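Long-range contacts in hypothetical protein SO2946 (Shewanella oneidensis, PDB 2A5Z), which is of unknown function but binds magnesium and folds as a jelly roll with a carbohydrate-binding module, so it may recognise carbohydrate: residues S43-D48 with A253-T258; M107-F112 with M218-N223; S77-L82 with P92-T97. All coordinates share one frame; numbering follows the deposited sequence.

Interaction 1: residues S43-D48 with A253-T258; sequences SIATSD and AKVSAT
Ser47 O takes the backbone N-H of Val255 in a short and nearly straight bond (N to O 2.8 Å, 169° at the hydrogen). The return contact in this pair is only a CA-H...O approach, from Ser47 CA to Val255 O at 3.2 Å. One residue back, Thr46 O receives Ala257 N through a weak, bent bond of 3.0 Å. Val255 folds its CG2 branch over this backbone, 3.7 Å from Ser47 C; chi1 of -63° tucks CG2 between the two backbone arms of its own residue and against Ser47. The methyls of Ala45 and Ala257 meet with their CB atoms 3.7 Å apart. These links continue the antiparallel pairing of strands 48-53 and 245-254, in which Asp48 and Lys254 form a non-hydrogen-bonded pair, past the end of the six-stranded sheet of the jelly roll. A water bound to Thr258 OG1 (2.7 Å) donates to Thr46 O and so links the Thr258 side chain to the same carbonyl. Further out, Arg259 NH2 donates a hydrogen bond to Ala45 O. Asp54 of the second subunit, a magnesium ligand, accepts from Ala45 N, and Phe88 of that subunit packs on Ala45 and Val255, with the Ala45 side chain about 7 Å from a bound magnesium ion.

Interaction 2: residues M107-F112 with M218-N223; sequences MLMAIF and MFRADN
Met109, a selenomethionine, lays its terminal methyl over the centre of the Arg220 guanidinium, with CE 4.2 Å above the plane. The bend at the end of its chain (chi3 67°) also brings CE within 3.5 Å of Phe219 O and 3.8 Å from SE of selenomethionine Met218. Arg220 holds its own carbon chain extended as far as CD, then turns at chi3 so that the guanidinium presents its NH1/NH2 edge to the turn at 109-112. Its oxygen partners lie close to the guanidinium plane. NH2 and NH1 both grip Phe112 O end-on: NH2 at 2.8 Å from within the carbonyl plane, NH1 more loosely from above it. NH1 also donates to Met109 O (3.1 Å) and, in a salt bridge, to the syn lone pair of Asp222 OD1 (2.9 Å), so three oxygens share its two hydrogens, the angles to Met109 O and Phe112 O being bent. Met109 O is taken from both faces of its plane, by Arg220 NH1 and by Phe112 N, the latter closing the type I beta turn. Asp222 meanwhile sets its CB against Ala110 CB at 4.0 Å, and a water accepting from Ala110 N reaches Asn223 O weakly. Asp195 forms a salt bridge with Arg220 NE, which probably helps fix the guanidinium's rotation, while Ile81 of the second subunit packs on Leu108 and Ala110. An arginine thus staples a type I turn by its carbonyls, here joining two loops of the jelly roll: 107-112, in the connection from strand 102-107 of one sheet to strand 119-125 of the other, and 218-223, which leads into strand 226-228.

Interaction 3: residues S77-L82 with P92-T97; sequences SLQNIL and PIVSST
Gln79 folds back over Val94 because its chain bends at chi2 (-67°), which brings its CG to 3.7 Å from Val94 CG2 and carries the amide obliquely across the valine, NE2 3.8 Å from Val94 CB. Val94 presents that branch through a chi1 of 170°, with CG1 anti to the backbone N and CG2 beside it. On the other face of the strands, Leu78 and Ile93 lie side by side and point the same way, CD2 of the leucine 4.0 Å from CG1 of the isoleucine; Phe103 packs on both. The backbones run antiparallel. Ser77 and Val94 form a hydrogen-bonded pair, Ser77 N to Val94 O at 2.9 Å and Val94 N to Ser77 O at 2.8 Å. Gln79 N then donates to Pro92 O (2.9 Å), but the proline has no N-H to return the bond. Its ring packs instead on the following residues: CD comes 3.3 Å from Asn80 O, and CG meets Leu82 CD2 at 4.0 Å, the two side chains crossing at a slant. The ladder breaks off at Pro92, and a backbone bond between Leu82 and Val90 takes it up again. This is the base of an antiparallel beta hairpin interrupted by a proline, whose returning arm carries the magnesium ligands Phe88 and Gly89 just before Val90.

In the fold
Along the chain interaction 1 brackets the other two, interaction 3 closing before interaction 2 begins. Interaction 1 continues the edge of the six-stranded sheet, interaction 2 lies in loops between the two large sheets, and interaction 3 is a separate two-stranded ladder. Interactions 1 and 2 have centres 17 Å apart and touch, Ala253 CB packing 3.6 Å from Phe112 CD1. Interaction 3 lies across the chain's centre from interaction 1, 35 Å away between centres, and 27 Å from interaction 2. Between chains, Ile81 and Asn80 of one subunit pack on Leu108 and Asn223 of another, while interaction 1 meets a neighbour's magnesium site. All three contacts thus take part in trimer packing.

Interaction 1: residues S43-D48 with A253-T258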
loop_
_atom_site.group_PDB
_atom_site.type_symbol
_atom_site.label_atom_id
_atom_site.label_comp_id
_atom_site.label_asym_id
_atom_site.label_seq_id
_atom_site.Cartn_x
_atom_site.Cartn_y
_atom_site.Cartn_z
ATOM N N SER C 43 -10.979 -0.835 -2.323
ATOM C CA SER C 43 -10.298 -2.107 -2.548
ATOM C C SER C 43 -11.152 -2.907 -3.540
ATOM O O SER C 43 -10.853 -2.942 -4.733
ATOM C CB SER C 43 -10.052 -2.862 -1.237
ATOM O OG SER C 43 -11.245 -2.980 -0.478
ATOM N N ILE C 44 -12.241 -3.493 -3.061
ATOM C CA ILE C 44 -13.174 -4.182 -3.947
ATOM C C ILE C 44 -14.322 -3.229 -4.309
ATOM O O ILE C 44 -15.047 -2.749 -3.439
ATOM C CB ILE C 44 -13.656 -5.540 -3.348
ATOM C CG1 ILE C 44 -14.719 -6.191 -4.239
ATOM C CG2 ILE C 44 -14.167 -5.350 -1.932
ATOM C CD1 ILE C 44 -15.264 -7.504 -3.690
ATOM N N ALA C 45 -14.459 -2.942 -5.601
ATOM C CA ALA C 45 -15.419 -1.948 -6.069
ATOM C C ALA C 45 -16.831 -2.513 -6.271
ATOM O O ALA C 45 -17.002 -3.714 -6.541
ATOM C CB ALA C 45 -14.911 -1.304 -7.357
ATOM N N THR C 46 -17.833 -1.645 -6.122
ATOM C CA THR C 46 -19.218 -1.964 -6.507
ATOM C C THR C 46 -19.757 -0.930 -7.507
ATOM O O THR C 46 -20.096 -1.278 -8.638
ATOM C CB THR C 46 -20.157 -2.121 -5.282
ATOM O OG1 THR C 46 -19.763 -3.275 -4.530
ATOM C CG2 THR C 46 -21.606 -2.321 -5.723
ATOM N N SER C 47 -19.821 0.338 -7.108
ATOM C CA SER C 47 -20.307 1.378 -8.023
ATOM C C SER C 47 -19.581 2.716 -7.897
ATOM O O SER C 47 -19.730 3.601 -8.748
ATOM C CB SER C 47 -21.818 1.562 -7.870
ATOM O OG SER C 47 -22.128 1.990 -6.561
ATOM N N ASP C 48 -18.789 2.851 -6.837
ATOM C CA ASP C 48 -18.032 4.071 -6.585
ATOM C C ASP C 48 -16.549 3.736 -6.513
ATOM O O ASP C 48 -16.177 2.654 -6.055
ATOM C CB ASP C 48 -18.491 4.727 -5.279
ATOM C CG ASP C 48 -19.970 5.094 -5.291
ATOM O OD1 ASP C 48 -20.318 6.166 -5.836
ATOM O OD2 ASP C 48 -20.788 4.314 -4.743
ATOM N N ALA C 253 -14.807 8.552 -8.963
ATOM C CA ALA C 253 -15.509 8.192 -10.191
ATOM C C ALA C 253 -16.677 7.253 -9.914
ATOM O O ALA C 253 -16.742 6.627 -8.852
ATOM C CB ALA C 253 -14.544 7.544 -11.160
ATOM N N LYS C 254 -17.594 7.157 -10.875
ATOM C CA LYS C 254 -18.653 6.156 -10.839
ATOM C C LYS C 254 -18.217 4.980 -11.703
ATOM O O LYS C 254 -17.769 5.180 -12.830
ATOM C CB LYS C 254 -19.964 6.744 -11.365
ATOM C CG LYS C 254 -20.517 7.874 -10.508
ATOM C CD LYS C 254 -21.955 8.236 -10.891
ATOM C CE LYS C 254 -22.051 9.593 -11.605
ATOM N NZ LYS C 254 -23.490 10.018 -11.690
ATOM N N VAL C 255 -18.327 3.758 -11.180
ATOM C CA VAL C 255 -17.873 2.575 -11.919
ATOM C C VAL C 255 -18.937 1.485 -11.965
ATOM O O VAL C 255 -19.845 1.467 -11.151
ATOM C CB VAL C 255 -16.546 1.977 -11.352
ATOM C CG1 VAL C 255 -15.380 2.984 -11.475
ATOM C CG2 VAL C 255 -16.722 1.490 -9.912
ATOM N N SER C 256 -18.805 0.586 -12.935
ATOM C CA SER C 256 -19.638 -0.604 -13.022
ATOM C C SER C 256 -18.806 -1.756 -12.492
ATOM O O SER C 256 -17.835 -2.182 -13.126
ATOM C CB SER C 256 -20.073 -0.854 -14.470
ATOM O OG SER C 256 -20.870 0.218 -14.952
ATOM N N ALA C 257 -19.157 -2.227 -11.305
ATOM C CA ALA C 257 -18.398 -3.293 -10.662
ATOM C C ALA C 257 -19.299 -4.215 -9.852
ATOM O O ALA C 257 -18.891 -4.735 -8.815
ATOM C CB ALA C 257 -17.291 -2.708 -9.789
ATOM N N THR C 258 -20.524 -4.413 -10.337
ATOM C CA THR C 258 -21.468 -5.326 -9.702
ATOM C C THR C 258 -21.210 -6.756 -10.151
ATOM O O THR C 258 -21.444 -7.124 -11.305
ATOM C CB THR C 258 -22.933 -4.932 -9.963
ATOM O OG1 THR C 258 -23.191 -3.643 -9.383
ATOM C CG2 THR C 258 -23.885 -5.966 -9.353
HETATM O O HOH W 1 -22.396 -1.398 -10.736
HETATM O O HOH W 2 -18.663 8.326 -6.597
#

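Interaction 2: residues M107-F112 with M218-N223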
loop_
_atom_site.group_PDB
_atom_site.type_symbol
_atom_site.label_atom_id
_atom_site.label_comp_id
_atom_site.label_asym_id
_atom_site.label_seq_id
_atom_site.Cartn_x
_atom_site.Cartn_y
_atom_site.Cartn_z
HETATM N N MSE C 107 -3.307 7.858 -12.352
HETATM C CA MSE C 107 -3.927 6.542 -12.587
HETATM C C MSE C 107 -4.115 6.304 -14.093
HETATM O O MSE C 107 -4.022 7.243 -14.900
HETATM C CB MSE C 107 -5.265 6.418 -11.828
HETATM C CG MSE C 107 -5.128 6.376 -10.274
HETATM SE SE MSE C 107 -6.629 5.951 -9.359
HETATM C CE MSE C 107 -6.687 4.182 -9.680
ATOM N N LEU C 108 -4.367 5.051 -14.469
ATOM C CA LEU C 108 -4.637 4.685 -15.865
ATOM C C LEU C 108 -6.012 5.177 -16.318
ATOM O O LEU C 108 -6.971 5.173 -15.539
ATOM C CB LEU C 108 -4.555 3.161 -16.052
ATOM C CG LEU C 108 -3.191 2.502 -15.838
ATOM C CD1 LEU C 108 -3.341 1.000 -15.533
ATOM C CD2 LEU C 108 -2.242 2.745 -17.021
HETATM N N MSE C 109 -6.109 5.571 -17.587
HETATM C CA MSE C 109 -7.368 6.087 -18.144
HETATM C C MSE C 109 -8.383 4.995 -18.477
HETATM O O MSE C 109 -9.599 5.247 -18.440
HETATM C CB MSE C 109 -7.088 6.977 -19.363
HETATM C CG MSE C 109 -6.126 8.146 -19.039
HETATM SE SE MSE C 109 -5.913 9.414 -20.313
HETATM C CE MSE C 109 -7.573 10.095 -20.278
ATOM N N ALA C 110 -7.894 3.788 -18.775
ATOM C CA ALA C 110 -8.753 2.662 -19.182
ATOM C C ALA C 110 -9.868 2.351 -18.190
ATOM O O ALA C 110 -10.955 1.924 -18.575
ATOM C CB ALA C 110 -7.911 1.407 -19.435
ATOM N N ILE C 111 -9.585 2.577 -16.910
ATOM C CA ILE C 111 -10.536 2.279 -15.848
ATOM C C ILE C 111 -11.498 3.437 -15.573
ATOM O O ILE C 111 -12.430 3.304 -14.783
ATOM C CB ILE C 111 -9.807 1.842 -14.539
ATOM C CG1 ILE C 111 -8.924 2.970 -14.000
ATOM C CG2 ILE C 111 -8.999 0.546 -14.774
ATOM C CD1 ILE C 111 -8.467 2.768 -12.563
ATOM N N PHE C 112 -11.254 4.580 -16.216
ATOM C CA PHE C 112 -12.128 5.744 -16.073
ATOM C C PHE C 112 -12.644 6.158 -17.459
ATOM O O PHE C 112 -12.202 7.160 -18.021
ATOM C CB PHE C 112 -11.403 6.915 -15.385
ATOM C CG PHE C 112 -10.904 6.602 -13.989
ATOM C CD1 PHE C 112 -11.790 6.224 -12.978
ATOM C CD2 PHE C 112 -9.547 6.700 -13.687
ATOM C CE1 PHE C 112 -11.330 5.930 -11.688
ATOM C CE2 PHE C 112 -9.079 6.423 -12.403
ATOM C CZ PHE C 112 -9.968 6.036 -11.401
HETATM N N MSE C 218 -10.994 15.456 -24.449
HETATM C CA MSE C 218 -9.664 15.380 -23.850
HETATM C C MSE C 218 -8.728 14.432 -24.611
HETATM O O MSE C 218 -9.194 13.535 -25.343
HETATM C CB MSE C 218 -9.777 14.947 -22.376
HETATM C CG MSE C 218 -10.050 13.445 -22.133
HETATM SE SE MSE C 218 -10.106 12.969 -20.377
HETATM C CE MSE C 218 -11.685 13.667 -19.912
ATOM N N PHE C 219 -7.417 14.631 -24.449
ATOM C CA PHE C 219 -6.452 13.604 -24.838
ATOM C C PHE C 219 -6.694 12.335 -24.014
ATOM O O PHE C 219 -6.795 12.388 -22.786
ATOM C CB PHE C 219 -4.990 14.060 -24.650
ATOM C CG PHE C 219 -3.999 12.911 -24.685
ATOM C CD1 PHE C 219 -3.824 12.160 -25.853
ATOM C CD2 PHE C 219 -3.277 12.556 -23.545
ATOM C CE1 PHE C 219 -2.940 11.082 -25.888
ATOM C CE2 PHE C 219 -2.378 11.486 -23.566
ATOM C CZ PHE C 219 -2.210 10.743 -24.741
ATOM N N ARG C 220 -6.765 11.199 -24.701
ATOM C CA ARG C 220 -6.988 9.922 -24.050
ATOM C C ARG C 220 -6.177 8.832 -24.733
ATOM O O ARG C 220 -6.156 8.749 -25.952
ATOM C CB ARG C 220 -8.476 9.556 -24.065
ATOM C CG ARG C 220 -8.777 8.190 -23.445
ATOM C CD ARG C 220 -10.267 7.832 -23.483
ATOM N NE ARG C 220 -11.040 8.517 -22.439
ATOM C CZ ARG C 220 -11.170 8.089 -21.181
ATOM N NH1 ARG C 220 -10.574 6.979 -20.770
ATOM N NH2 ARG C 220 -11.903 8.781 -20.329
ATOM N N ALA C 221 -5.497 8.023 -23.927
ATOM C CA ALA C 221 -4.933 6.749 -24.368
ATOM C C ALA C 221 -5.226 5.742 -23.273
ATOM O O ALA C 221 -4.796 5.918 -22.121
ATOM C CB ALA C 221 -3.440 6.863 -24.627
ATOM N N ASP C 222 -5.998 4.710 -23.620
ATOM C CA ASP C 222 -6.395 3.683 -22.659
ATOM C C ASP C 222 -5.351 2.562 -22.549
ATOM O O ASP C 222 -5.660 1.371 -22.679
ATOM C CB ASP C 222 -7.788 3.133 -22.996
ATOM C CG ASP C 222 -8.915 4.124 -22.655
ATOM O OD1 ASP C 222 -8.671 5.129 -21.951
ATOM O OD2 ASP C 222 -10.058 3.880 -23.089
ATOM N N ASN C 223 -4.118 2.972 -22.281
ATOM C CA ASN C 223 -2.993 2.060 -22.089
ATOM C C ASN C 223 -1.949 2.762 -21.216
ATOM O O ASN C 223 -2.195 3.873 -20.735
ATOM C CB ASN C 223 -2.410 1.607 -23.441
ATOM C CG ASN C 223 -2.006 2.775 -24.329
ATOM O OD1 ASN C 223 -1.264 3.661 -23.901
ATOM N ND2 ASN C 223 -2.497 2.786 -25.568
HETATM O O HOH W 3 -3.955 5.703 -19.283
HETATM O O HOH W 4 -5.162 3.035 -19.404
#

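Interaction 3: residues S77-L82 with P92-T97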
loop_
_atom_site.group_PDB
_atom_site.type_symbol
_atom_site.label_atom_id
_atom_site.label_comp_id
_atom_site.label_asym_id
_atom_site.label_seq_id
_atom_site.Cartn_x
_atom_site.Cartn_y
_atom_site.Cartn_z
ATOM N N SER C 77 14.479 15.101 -8.970
ATOM C CA SER C 77 14.917 15.194 -7.599
ATOM C C SER C 77 13.727 15.416 -6.665
ATOM O O SER C 77 13.206 16.525 -6.548
ATOM C CB SER C 77 15.965 16.297 -7.462
ATOM O OG SER C 77 16.469 16.338 -6.153
ATOM N N LEU C 78 13.273 14.346 -6.021
ATOM C CA LEU C 78 12.243 14.487 -5.004
ATOM C C LEU C 78 12.920 14.957 -3.727
ATOM O O LEU C 78 13.788 14.272 -3.193
ATOM C CB LEU C 78 11.477 13.177 -4.785
ATOM C CG LEU C 78 10.829 12.473 -5.990
ATOM C CD1 LEU C 78 10.038 11.264 -5.510
ATOM C CD2 LEU C 78 9.935 13.409 -6.803
ATOM N N GLN C 79 12.549 16.153 -3.273
ATOM C CA GLN C 79 13.121 16.742 -2.058
ATOM C C GLN C 79 12.519 16.108 -0.807
ATOM O O GLN C 79 11.606 15.284 -0.900
ATOM C CB GLN C 79 12.890 18.252 -2.050
ATOM C CG GLN C 79 13.440 18.967 -3.270
ATOM C CD GLN C 79 14.956 18.940 -3.321
ATOM O OE1 GLN C 79 15.622 19.651 -2.573
ATOM N NE2 GLN C 79 15.507 18.118 -4.210
ATOM N N ASN C 80 13.036 16.485 0.358
ATOM C CA ASN C 80 12.502 15.993 1.624
ATOM C C ASN C 80 11.046 16.369 1.825
ATOM O O ASN C 80 10.651 17.502 1.552
ATOM C CB ASN C 80 13.308 16.528 2.795
ATOM C CG ASN C 80 14.657 15.878 2.908
ATOM O OD1 ASN C 80 15.682 16.550 2.835
ATOM N ND2 ASN C 80 14.669 14.566 3.085
ATOM N N ILE C 81 10.265 15.402 2.305
ATOM C CA ILE C 81 8.883 15.639 2.720
ATOM C C ILE C 81 8.851 16.675 3.839
ATOM O O ILE C 81 9.681 16.660 4.754
ATOM C CB ILE C 81 8.181 14.321 3.173
ATOM C CG1 ILE C 81 8.194 13.271 2.047
ATOM C CG2 ILE C 81 6.747 14.586 3.677
ATOM C CD1 ILE C 81 7.442 13.674 0.768
ATOM N N LEU C 82 7.897 17.588 3.739
ATOM C CA LEU C 82 7.664 18.573 4.769
ATOM C C LEU C 82 6.160 18.709 4.992
ATOM O O LEU C 82 5.365 18.098 4.272
ATOM C CB LEU C 82 8.293 19.913 4.359
ATOM C CG LEU C 82 7.938 20.580 3.025
ATOM C CD1 LEU C 82 6.631 21.350 3.140
ATOM C CD2 LEU C 82 9.055 21.527 2.609
ATOM N N PRO C 92 8.058 18.394 -2.377
ATOM C CA PRO C 92 8.686 19.360 -3.273
ATOM C C PRO C 92 9.523 18.633 -4.317
ATOM O O PRO C 92 10.071 17.551 -4.040
ATOM C CB PRO C 92 9.587 20.184 -2.344
ATOM C CG PRO C 92 9.272 19.718 -0.951
ATOM C CD PRO C 92 8.782 18.320 -1.102
ATOM N N ILE C 93 9.623 19.224 -5.504
ATOM C CA ILE C 93 10.214 18.546 -6.659
ATOM C C ILE C 93 11.188 19.496 -7.368
ATOM O O ILE C 93 10.875 20.667 -7.590
ATOM C CB ILE C 93 9.093 18.013 -7.622
ATOM C CG1 ILE C 93 8.170 17.033 -6.879
ATOM C CG2 ILE C 93 9.680 17.336 -8.860
ATOM C CD1 ILE C 93 6.755 16.925 -7.452
ATOM N N VAL C 94 12.378 18.992 -7.693
ATOM C CA VAL C 94 13.425 19.806 -8.316
ATOM C C VAL C 94 13.986 19.107 -9.564
ATOM O O VAL C 94 14.115 17.876 -9.606
ATOM C CB VAL C 94 14.536 20.186 -7.280
ATOM C CG1 VAL C 94 15.749 20.823 -7.940
ATOM C CG2 VAL C 94 13.982 21.132 -6.232
ATOM N N SER C 95 14.280 19.902 -10.592
ATOM C CA SER C 95 14.810 19.401 -11.854
ATOM C C SER C 95 16.195 18.764 -11.704
ATOM O O SER C 95 16.897 18.994 -10.720
ATOM C CB SER C 95 14.877 20.530 -12.881
ATOM O OG SER C 95 15.878 21.474 -12.545
ATOM N N SER C 96 16.569 17.960 -12.695
ATOM C CA SER C 96 17.880 17.325 -12.745
ATOM C C SER C 96 18.621 17.775 -14.002
ATOM O O SER C 96 18.208 18.729 -14.680
ATOM C CB SER C 96 17.715 15.808 -12.751
ATOM O OG SER C 96 17.036 15.400 -13.924
ATOM N N THR C 97 19.711 17.080 -14.310
ATOM C CA THR C 97 20.506 17.369 -15.498
ATOM C C THR C 97 20.007 16.603 -16.726
ATOM O O THR C 97 20.677 16.576 -17.756
ATOM C CB THR C 97 22.001 17.063 -15.258
ATOM O OG1 THR C 97 22.146 15.695 -14.865
ATOM C CG2 THR C 97 22.554 17.963 -14.157
#